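Local coordinates for zinc transport protein ZntB (PDB 3CK6), which probably carries zinc ions into the cell together with protons, as a pentameric inner-membrane transporter of the CorA family whose cytoplasmic domain forms a funnel, at residues S65-H70 / I80-N85; E93-I98 / I181-F186; P189-I194 / N218-N223. The protein carries 1 engineered substitution. All blocks are in the same frame, centred on the assembly; numbering follows the deposited sequence.

Contact 1 (S65-H70 / I80-N85); sequences SRPSFH and ILRGIN
I80 has the most surface buried here, its side chain packing against R66 O and S68. I80 CG2, anti to the backbone N, rests 3.4 Å from R66 O, while I80 CG1 lies beside the backbone N (chi1 -62°) and carries CD1 to within 3.9 Å of S68 OG. S68 and I80 form an antiparallel hydrogen-bonded pair: I80 N gives S68 O a nearly straight bond of 2.8 Å, and S68 N returns one of 3.1 Å to I80 O. That same I80 O also lies 3.1 Å from P67 CA, a CA-H...O contact. The pair belongs to the hairpin of strands 68-71 and 77-83, in which 68-71 is one of the two edge strands of the mixed sheet within this chain. With S68 and I80 on one face, S68 OG donates to R66 O and receives H70 NE2, at 2.9 Å in the latter bond; N217 of a second subunit also bonds to it. Before the strand, the ring of P67 crosses the R82 chain at about a right angle, CG against CG at 3.7 Å. R82 then bends at chi2 (-108°), and NH2 reaches S65 O at 3.3 Å in a weak bond at the guanidinium edge. A water accepts from S65 N and, weakly, from R82 NH2, while NH1 holds M95 O.

Contact 2 (E93-I98 / I181-F186); sequences EDMLSI and ISIKRF
S182 is the first residue of helical segment 181-186 to touch E93, its CB making the nearest approach, 3.8 Å from E93 CG. Its OG is turned beside the helix backbone and bonds to K178 O one turn earlier. The backbone takes part through a water that bridges E93 O and S182 O, though the spacings are unusually short and their detail is doubtful. E93 itself bends at chi2 (-98°): CB and CG pack on the helix while the carboxylate leads away from it.

I183 follows, sending the tip of its longer branch against the loop at E93. I183 CD1 sits 3.6 Å from both CA and CB of E93, and it also meets the selenium of selenomethionine M95 at 4.1 Å, where the two side chains cross at about a right angle. Y152 of helix 134-161 packs on both E93 and I183.

At F186, M95 SE comes within 4.2 Å of F186 CB and lies 5.5 Å from the ring centroid, oblique to the ring. One face of the F186 ring carries R185 CD, the bridging water lies at the ring's edge in plane, and R82 makes a cation-pi contact with the same ring. M95 SE beside the F186 ring is a Met-aromatic contact, set in a packing of loop on helix that joins the loop leading into strand 96-103 to the long helix 173-199 of the CorA-type cytoplasmic domain.

Contact 3 (P189-I194 / N218-N223); sequences PQQYAI and NITRIN
Q191 and I219 bring together two antiparallel helices, 173-199 and 209-246, of the CorA-type cytoplasmic domain; their short segments run at 161° to each other with the axes 9.2 Å apart at closest approach. Q191 has the most surface covered. Its CG stands anti to the backbone N (chi1 -172°) and the chain stays extended beyond it, which carries the amide across to T220 and N223. On the way Q191 CG passes 3.7 Å from T220 OG1, a hydroxyl bonded to H216 O of its own helix, and Q191 OE1 comes up to T220 CA at 3.5 Å.

I219, next in buried surface, packs beside the Q191 backbone with both branches. I219 CG1 lies 3.8 Å from Q191 N, and CD1 continues past it to the CG of Q190, whose side chain it crosses at about a right angle. I219 CG2 occupies the position between backbone N and carbonyl carbon, where it meets I194 CD1 at 3.9 Å. I219 thus packs on the aliphatic part of Q190, whose OE1 accepts from R82 N, and on I194. I142 of helix 134-161 packs on I194 as well.

N223 lies one turn beyond I219. Its ND2 bonds to I187 O of the facing helix and also to I219 O, which accepts the backbone N of N223 as well. The amide planes of Q191 and N223 are inclined by 66°, with Q191 OE1 3.0 Å from N223 ND2.

Going from the N terminus, contact 1 closes first, a short hairpin loop between strands 68-71 and 77-83. The chain then enters strand 96-103, the neighbour of 77-83 in the sheet, and contact 2 closes a much longer loop when helix 173-199 returns to the loop just ahead of that strand. Contact 3 closes last, over the connection, with its short helix 203-206, between helices 173-199 and 209-246. The three follow one another in series, neither nested nor crossed, yet they touch in space: L81 O of contact 1 meets I98 N of contact 2, and S68 and F69 pack on A193 of contact 3. Helix 173-199, shared by contacts 2 and 3, thus ties the sheet to helix 209-246, the last of this construct.

Contact 1 (S65-H70 / I80-N85)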
loop_
_atom_site.group_PDB
_atom_site.type_symbol
_atom_site.label_atom_id
_atom_site.label_comp_id
_atom_site.label_asym_id
_atom_site.label_seq_id
_atom_site.Cartn_x
_atom_site.Cartn_y
_atom_site.Cartn_z
ATOM N N SER E 65 -14.016 7.936 20.048
ATOM C CA SER E 65 -13.143 6.764 20.125
ATOM C C SER E 65 -13.054 6.084 18.760
ATOM O O SER E 65 -13.902 6.315 17.876
ATOM C CB SER E 65 -13.673 5.767 21.165
ATOM O OG SER E 65 -14.980 5.336 20.778
ATOM N N ARG E 66 -12.014 5.269 18.588
ATOM C CA ARG E 66 -11.918 4.328 17.480
ATOM C C ARG E 66 -11.533 2.931 18.023
ATOM O O ARG E 66 -10.847 2.820 19.049
ATOM C CB ARG E 66 -10.912 4.807 16.444
ATOM C CG ARG E 66 -9.462 4.713 16.963
ATOM C CD ARG E 66 -8.476 5.207 15.922
ATOM N NE ARG E 66 -8.172 4.247 14.853
ATOM C CZ ARG E 66 -7.228 3.305 14.910
ATOM N NH1 ARG E 66 -6.487 3.133 16.007
ATOM N NH2 ARG E 66 -7.015 2.526 13.854
ATOM N N PRO E 67 -11.984 1.851 17.348
ATOM C CA PRO E 67 -11.461 0.553 17.797
ATOM C C PRO E 67 -9.931 0.520 17.795
ATOM O O PRO E 67 -9.276 0.983 16.850
ATOM C CB PRO E 67 -12.021 -0.439 16.774
ATOM C CG PRO E 67 -13.300 0.241 16.275
ATOM C CD PRO E 67 -12.953 1.716 16.242
ATOM N N SER E 68 -9.373 -0.037 18.864
ATOM C CA SER E 68 -7.944 -0.008 19.055
ATOM C C SER E 68 -7.540 -0.873 20.234
ATOM O O SER E 68 -8.353 -1.197 21.116
ATOM C CB SER E 68 -7.451 1.430 19.292
ATOM O OG SER E 68 -8.305 2.117 20.198
ATOM N N PHE E 69 -6.262 -1.191 20.253
ATOM C CA PHE E 69 -5.665 -1.932 21.340
ATOM C C PHE E 69 -4.511 -1.104 21.905
ATOM O O PHE E 69 -3.713 -0.541 21.153
ATOM C CB PHE E 69 -5.166 -3.296 20.851
ATOM C CG PHE E 69 -4.322 -4.043 21.884
ATOM C CD1 PHE E 69 -4.933 -4.808 22.892
ATOM C CD2 PHE E 69 -2.947 -3.960 21.852
ATOM C CE1 PHE E 69 -4.177 -5.478 23.862
ATOM C CE2 PHE E 69 -2.168 -4.635 22.823
ATOM C CZ PHE E 69 -2.796 -5.397 23.829
ATOM N N HIS E 70 -4.423 -1.053 23.232
ATOM C CA HIS E 70 -3.462 -0.212 23.924
ATOM C C HIS E 70 -2.810 -1.067 25.003
ATOM O O HIS E 70 -3.431 -1.325 26.028
ATOM C CB HIS E 70 -4.179 0.962 24.600
ATOM C CG HIS E 70 -4.970 1.823 23.657
ATOM N ND1 HIS E 70 -4.431 2.927 23.033
ATOM C CD2 HIS E 70 -6.256 1.746 23.237
ATOM C CE1 HIS E 70 -5.347 3.489 22.257
ATOM N NE2 HIS E 70 -6.462 2.790 22.360
ATOM N N ILE E 80 -10.712 -1.407 22.681
ATOM C CA ILE E 80 -11.921 -0.726 22.267
ATOM C C ILE E 80 -12.462 -1.367 21.019
ATOM O O ILE E 80 -11.706 -1.586 20.076
ATOM C CB ILE E 80 -11.644 0.801 22.061
ATOM C CG1 ILE E 80 -11.191 1.407 23.399
ATOM C CG2 ILE E 80 -12.889 1.509 21.460
ATOM C CD1 ILE E 80 -10.603 2.831 23.326
ATOM N N LEU E 81 -13.780 -1.625 21.006
ATOM C CA LEU E 81 -14.465 -2.295 19.915
ATOM C C LEU E 81 -15.801 -1.636 19.609
ATOM O O LEU E 81 -16.328 -0.876 20.411
ATOM C CB LEU E 81 -14.723 -3.774 20.254
ATOM C CG LEU E 81 -13.481 -4.609 20.595
ATOM C CD1 LEU E 81 -13.942 -5.944 21.136
ATOM C CD2 LEU E 81 -12.530 -4.799 19.379
ATOM N N ARG E 82 -16.320 -1.926 18.430
ATOM C CA ARG E 82 -17.625 -1.446 18.025
ATOM C C ARG E 82 -18.538 -2.624 17.670
ATOM O O ARG E 82 -18.071 -3.686 17.214
ATOM C CB ARG E 82 -17.490 -0.467 16.855
ATOM C CG ARG E 82 -16.852 0.863 17.220
ATOM C CD ARG E 82 -17.887 2.015 17.231
ATOM N NE ARG E 82 -17.250 3.298 17.580
ATOM C CZ ARG E 82 -17.842 4.492 17.545
ATOM N NH1 ARG E 82 -19.113 4.612 17.194
ATOM N NH2 ARG E 82 -17.146 5.580 17.854
ATOM N N GLY E 83 -19.844 -2.424 17.886
ATOM C CA GLY E 83 -20.871 -3.398 17.537
ATOM C C GLY E 83 -22.084 -2.732 16.924
ATOM O O GLY E 83 -22.249 -1.510 17.026
ATOM N N ILE E 84 -22.933 -3.542 16.299
ATOM C CA ILE E 84 -24.217 -3.063 15.724
ATOM C C ILE E 84 -25.108 -2.442 16.815
ATOM O O ILE E 84 -25.193 -2.949 17.927
ATOM C CB ILE E 84 -24.950 -4.211 14.991
ATOM C CG1 ILE E 84 -24.068 -4.779 13.874
ATOM C CG2 ILE E 84 -26.297 -3.742 14.361
ATOM C CD1 ILE E 84 -23.671 -3.738 12.782
ATOM N N ASN E 85 -25.751 -1.325 16.488
ATOM C CA ASN E 85 -26.625 -0.631 17.415
ATOM C C ASN E 85 -28.036 -1.183 17.212
ATOM O O ASN E 85 -28.692 -0.819 16.232
ATOM C CB ASN E 85 -26.581 0.863 17.095
ATOM C CG ASN E 85 -27.206 1.724 18.179
ATOM O OD1 ASN E 85 -28.058 1.266 18.957
ATOM N ND2 ASN E 85 -26.780 2.992 18.239
HETATM O O HOH W 1 -16.772 8.292 18.656
#

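Contact 2 (E93-I98 / I181-F186)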
loop_
_atom_site.group_PDB
_atom_site.type_symbol
_atom_site.label_atom_id
_atom_site.label_comp_id
_atom_site.label_asym_id
_atom_site.label_seq_id
_atom_site.Cartn_x
_atom_site.Cartn_y
_atom_site.Cartn_z
ATOM N N GLU E 93 -26.207 0.925 11.908
ATOM C CA GLU E 93 -24.893 1.354 11.402
ATOM C C GLU E 93 -24.238 2.459 12.238
ATOM O O GLU E 93 -23.051 2.727 12.061
ATOM C CB GLU E 93 -24.967 1.790 9.929
ATOM C CG GLU E 93 -25.569 3.167 9.711
ATOM C CD GLU E 93 -27.043 3.104 9.339
ATOM O OE1 GLU E 93 -27.678 2.040 9.547
ATOM O OE2 GLU E 93 -27.560 4.118 8.822
ATOM N N ASP E 94 -24.997 3.086 13.135
ATOM C CA ASP E 94 -24.424 4.005 14.142
ATOM C C ASP E 94 -23.884 3.196 15.324
ATOM O O ASP E 94 -24.434 3.175 16.437
ATOM C CB ASP E 94 -25.441 5.043 14.570
ATOM C CG ASP E 94 -26.002 5.817 13.385
ATOM O OD1 ASP E 94 -25.266 6.000 12.373
ATOM O OD2 ASP E 94 -27.182 6.218 13.468
HETATM N N MSE E 95 -22.779 2.525 15.047
HETATM C CA MSE E 95 -22.283 1.455 15.891
HETATM C C MSE E 95 -21.886 1.925 17.276
HETATM O O MSE E 95 -21.364 3.033 17.439
HETATM C CB MSE E 95 -21.089 0.777 15.216
HETATM C CG MSE E 95 -21.395 0.318 13.806
HETATM SE SE MSE E 95 -19.899 -0.711 13.119
HETATM C CE MSE E 95 -19.996 -2.270 14.237
ATOM N N LEU E 96 -22.159 1.073 18.258
ATOM C CA LEU E 96 -21.832 1.310 19.665
ATOM C C LEU E 96 -20.380 1.005 19.983
ATOM O O LEU E 96 -19.816 0.027 19.479
ATOM C CB LEU E 96 -22.729 0.465 20.575
ATOM C CG LEU E 96 -22.950 -1.031 20.270
ATOM C CD1 LEU E 96 -21.815 -1.951 20.736
ATOM C CD2 LEU E 96 -24.301 -1.499 20.841
ATOM N N SER E 97 -19.795 1.815 20.860
ATOM C CA SER E 97 -18.438 1.564 21.339
ATOM C C SER E 97 -18.458 0.829 22.689
ATOM O O SER E 97 -19.116 1.273 23.643
ATOM C CB SER E 97 -17.672 2.874 21.463
ATOM O OG SER E 97 -16.358 2.589 21.897
ATOM N N ILE E 98 -17.740 -0.294 22.739
ATOM C CA ILE E 98 -17.550 -1.073 23.959
ATOM C C ILE E 98 -16.067 -0.905 24.343
ATOM O O ILE E 98 -15.167 -1.217 23.554
ATOM C CB ILE E 98 -17.868 -2.571 23.743
ATOM C CG1 ILE E 98 -19.336 -2.822 23.362
ATOM C CG2 ILE E 98 -17.417 -3.425 24.996
ATOM C CD1 ILE E 98 -20.352 -2.251 24.335
ATOM N N ILE E 181 -20.389 2.151 4.204
ATOM C CA ILE E 181 -19.261 3.033 4.588
ATOM C C ILE E 181 -19.251 3.401 6.074
ATOM O O ILE E 181 -18.165 3.502 6.676
ATOM C CB ILE E 181 -19.035 4.268 3.686
ATOM C CG1 ILE E 181 -20.176 5.285 3.842
ATOM C CG2 ILE E 181 -18.803 3.812 2.214
ATOM C CD1 ILE E 181 -19.877 6.721 3.298
ATOM N N SER E 182 -20.442 3.545 6.663
ATOM C CA SER E 182 -20.588 3.764 8.107
ATOM C C SER E 182 -19.997 2.599 8.916
ATOM O O SER E 182 -19.289 2.845 9.895
ATOM C CB SER E 182 -22.047 4.013 8.500
ATOM O OG SER E 182 -22.595 5.131 7.815
ATOM N N ILE E 183 -20.288 1.356 8.508
ATOM C CA ILE E 183 -19.726 0.129 9.135
ATOM C C ILE E 183 -18.229 0.051 8.926
ATOM O O ILE E 183 -17.460 -0.282 9.869
ATOM C CB ILE E 183 -20.327 -1.216 8.525
ATOM C CG1 ILE E 183 -21.853 -1.313 8.672
ATOM C CG2 ILE E 183 -19.706 -2.448 9.151
ATOM C CD1 ILE E 183 -22.442 -0.795 9.959
ATOM N N LYS E 184 -17.814 0.305 7.687
ATOM C CA LYS E 184 -16.406 0.118 7.298
ATOM C C LYS E 184 -15.489 1.028 8.123
ATOM O O LYS E 184 -14.382 0.629 8.496
ATOM C CB LYS E 184 -16.207 0.387 5.812
ATOM C CG LYS E 184 -14.735 0.420 5.399
ATOM C CD LYS E 184 -14.622 0.684 3.897
ATOM C CE LYS E 184 -13.155 0.807 3.479
ATOM N NZ LYS E 184 -13.026 0.723 1.996
ATOM N N ARG E 185 -15.987 2.232 8.413
ATOM C CA ARG E 185 -15.287 3.232 9.215
ATOM C C ARG E 185 -14.700 2.644 10.505
ATOM O O ARG E 185 -13.594 3.014 10.919
ATOM C CB ARG E 185 -16.235 4.396 9.539
ATOM C CG ARG E 185 -15.672 5.467 10.478
ATOM C CD ARG E 185 -16.782 6.409 10.907
ATOM N NE ARG E 185 -16.302 7.518 11.730
ATOM C CZ ARG E 185 -17.084 8.448 12.256
ATOM N NH1 ARG E 185 -18.407 8.413 12.033
ATOM N NH2 ARG E 185 -16.540 9.439 12.996
ATOM N N PHE E 186 -15.445 1.732 11.124
ATOM C CA PHE E 186 -15.032 1.097 12.388
ATOM C C PHE E 186 -14.535 -0.345 12.259
ATOM O O PHE E 186 -13.758 -0.828 13.092
ATOM C CB PHE E 186 -16.181 1.147 13.374
ATOM C CG PHE E 186 -16.623 2.559 13.694
ATOM C CD1 PHE E 186 -15.720 3.462 14.258
ATOM C CD2 PHE E 186 -17.908 2.982 13.400
ATOM C CE1 PHE E 186 -16.102 4.773 14.568
ATOM C CE2 PHE E 186 -18.306 4.308 13.701
ATOM C CZ PHE E 186 -17.387 5.197 14.288
HETATM O O HOH W 2 -20.709 3.541 12.000
#

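Contact 3 (P189-I194 / N218-N223)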
loop_
_atom_site.group_PDB
_atom_site.type_symbol
_atom_site.label_atom_id
_atom_site.label_comp_id
_atom_site.label_asym_id
_atom_site.label_seq_id
_atom_site.Cartn_x
_atom_site.Cartn_y
_atom_site.Cartn_z
ATOM N N PRO E 189 -10.577 -0.635 11.474
ATOM C CA PRO E 189 -9.814 -0.562 12.745
ATOM C C PRO E 189 -10.002 -1.746 13.703
ATOM O O PRO E 189 -9.049 -2.111 14.409
ATOM C CB PRO E 189 -10.375 0.697 13.422
ATOM C CG PRO E 189 -10.921 1.501 12.368
ATOM C CD PRO E 189 -11.375 0.587 11.254
ATOM N N GLN E 190 -11.208 -2.322 13.747
ATOM C CA GLN E 190 -11.497 -3.476 14.615
ATOM C C GLN E 190 -10.615 -4.655 14.251
ATOM O O GLN E 190 -10.137 -5.382 15.126
ATOM C CB GLN E 190 -12.962 -3.892 14.476
ATOM C CG GLN E 190 -13.476 -4.897 15.532
ATOM C CD GLN E 190 -14.697 -4.338 16.264
ATOM O OE1 GLN E 190 -14.725 -3.145 16.575
ATOM N NE2 GLN E 190 -15.722 -5.172 16.496
ATOM N N GLN E 191 -10.425 -4.862 12.956
ATOM C CA GLN E 191 -9.515 -5.908 12.484
ATOM C C GLN E 191 -8.102 -5.698 13.034
ATOM O O GLN E 191 -7.480 -6.641 13.518
ATOM C CB GLN E 191 -9.497 -5.961 10.952
ATOM C CG GLN E 191 -8.701 -7.168 10.393
ATOM C CD GLN E 191 -8.590 -7.126 8.877
ATOM O OE1 GLN E 191 -9.565 -6.890 8.175
ATOM N NE2 GLN E 191 -7.389 -7.324 8.376
ATOM N N TYR E 192 -7.598 -4.469 12.935
ATOM C CA TYR E 192 -6.271 -4.154 13.425
ATOM C C TYR E 192 -6.159 -4.248 14.956
ATOM O O TYR E 192 -5.114 -4.647 15.452
ATOM C CB TYR E 192 -5.757 -2.815 12.903
ATOM C CG TYR E 192 -5.871 -2.643 11.392
ATOM C CD1 TYR E 192 -6.316 -1.432 10.851
ATOM C CD2 TYR E 192 -5.573 -3.694 10.509
ATOM C CE1 TYR E 192 -6.441 -1.258 9.472
ATOM C CE2 TYR E 192 -5.704 -3.529 9.107
ATOM C CZ TYR E 192 -6.136 -2.301 8.613
ATOM O OH TYR E 192 -6.279 -2.095 7.251
ATOM N N ALA E 193 -7.229 -3.891 15.676
ATOM C CA ALA E 193 -7.281 -3.957 17.137
ATOM C C ALA E 193 -7.154 -5.415 17.596
ATOM O O ALA E 193 -6.373 -5.731 18.503
ATOM C CB ALA E 193 -8.579 -3.329 17.674
ATOM N N ILE E 194 -7.875 -6.303 16.915
ATOM C CA ILE E 194 -7.797 -7.730 17.207
ATOM C C ILE E 194 -6.413 -8.302 16.853
ATOM O O ILE E 194 -5.851 -9.111 17.608
ATOM C CB ILE E 194 -8.981 -8.515 16.540
ATOM C CG1 ILE E 194 -10.314 -8.072 17.175
ATOM C CG2 ILE E 194 -8.750 -10.082 16.670
ATOM C CD1 ILE E 194 -11.590 -8.347 16.326
ATOM N N ASN E 218 -12.379 -14.268 11.199
ATOM C CA ASN E 218 -13.762 -13.782 11.032
ATOM C C ASN E 218 -13.903 -12.284 10.762
ATOM O O ASN E 218 -14.705 -11.888 9.911
ATOM C CB ASN E 218 -14.649 -14.209 12.207
ATOM C CG ASN E 218 -14.945 -15.706 12.186
ATOM O OD1 ASN E 218 -14.910 -16.316 11.132
ATOM N ND2 ASN E 218 -15.191 -16.304 13.356
ATOM N N ILE E 219 -13.170 -11.449 11.498
ATOM C CA ILE E 219 -13.255 -9.985 11.267
ATOM C C ILE E 219 -12.650 -9.636 9.889
ATOM O O ILE E 219 -13.181 -8.800 9.188
ATOM C CB ILE E 219 -12.646 -9.125 12.413
ATOM C CG1 ILE E 219 -12.879 -7.611 12.166
ATOM C CG2 ILE E 219 -11.183 -9.408 12.602
ATOM C CD1 ILE E 219 -14.324 -7.186 12.391
ATOM N N THR E 220 -11.576 -10.337 9.504
ATOM C CA THR E 220 -10.958 -10.155 8.182
ATOM C C THR E 220 -11.971 -10.504 7.096
ATOM O O THR E 220 -12.164 -9.722 6.164
ATOM C CB THR E 220 -9.691 -11.010 8.039
ATOM O OG1 THR E 220 -8.793 -10.666 9.092
ATOM C CG2 THR E 220 -8.995 -10.781 6.680
ATOM N N ARG E 221 -12.634 -11.656 7.243
ATOM C CA ARG E 221 -13.721 -12.044 6.327
ATOM C C ARG E 221 -14.804 -10.961 6.228
ATOM O O ARG E 221 -15.248 -10.616 5.119
ATOM C CB ARG E 221 -14.345 -13.387 6.718
ATOM C CG ARG E 221 -15.660 -13.709 5.906
ATOM C CD ARG E 221 -16.221 -15.096 6.366
ATOM N NE ARG E 221 -16.507 -15.104 7.801
ATOM C CZ ARG E 221 -17.503 -14.437 8.389
ATOM N NH1 ARG E 221 -17.651 -14.506 9.706
ATOM N NH2 ARG E 221 -18.349 -13.695 7.678
ATOM N N ILE E 222 -15.236 -10.434 7.382
ATOM C CA ILE E 222 -16.208 -9.326 7.401
ATOM C C ILE E 222 -15.757 -8.141 6.542
ATOM O O ILE E 222 -16.531 -7.667 5.675
ATOM C CB ILE E 222 -16.602 -8.920 8.854
ATOM C CG1 ILE E 222 -17.348 -10.095 9.529
ATOM C CG2 ILE E 222 -17.380 -7.560 8.885
ATOM C CD1 ILE E 222 -17.645 -9.904 11.020
ATOM N N ASN E 223 -14.520 -7.681 6.751
ATOM C CA ASN E 223 -13.953 -6.567 5.974
ATOM C C ASN E 223 -13.938 -6.844 4.473
ATOM O O ASN E 223 -14.303 -5.979 3.688
ATOM C CB ASN E 223 -12.545 -6.188 6.460
ATOM C CG ASN E 223 -12.576 -5.203 7.606
ATOM O OD1 ASN E 223 -12.903 -4.038 7.420
ATOM N ND2 ASN E 223 -12.265 -5.671 8.811
#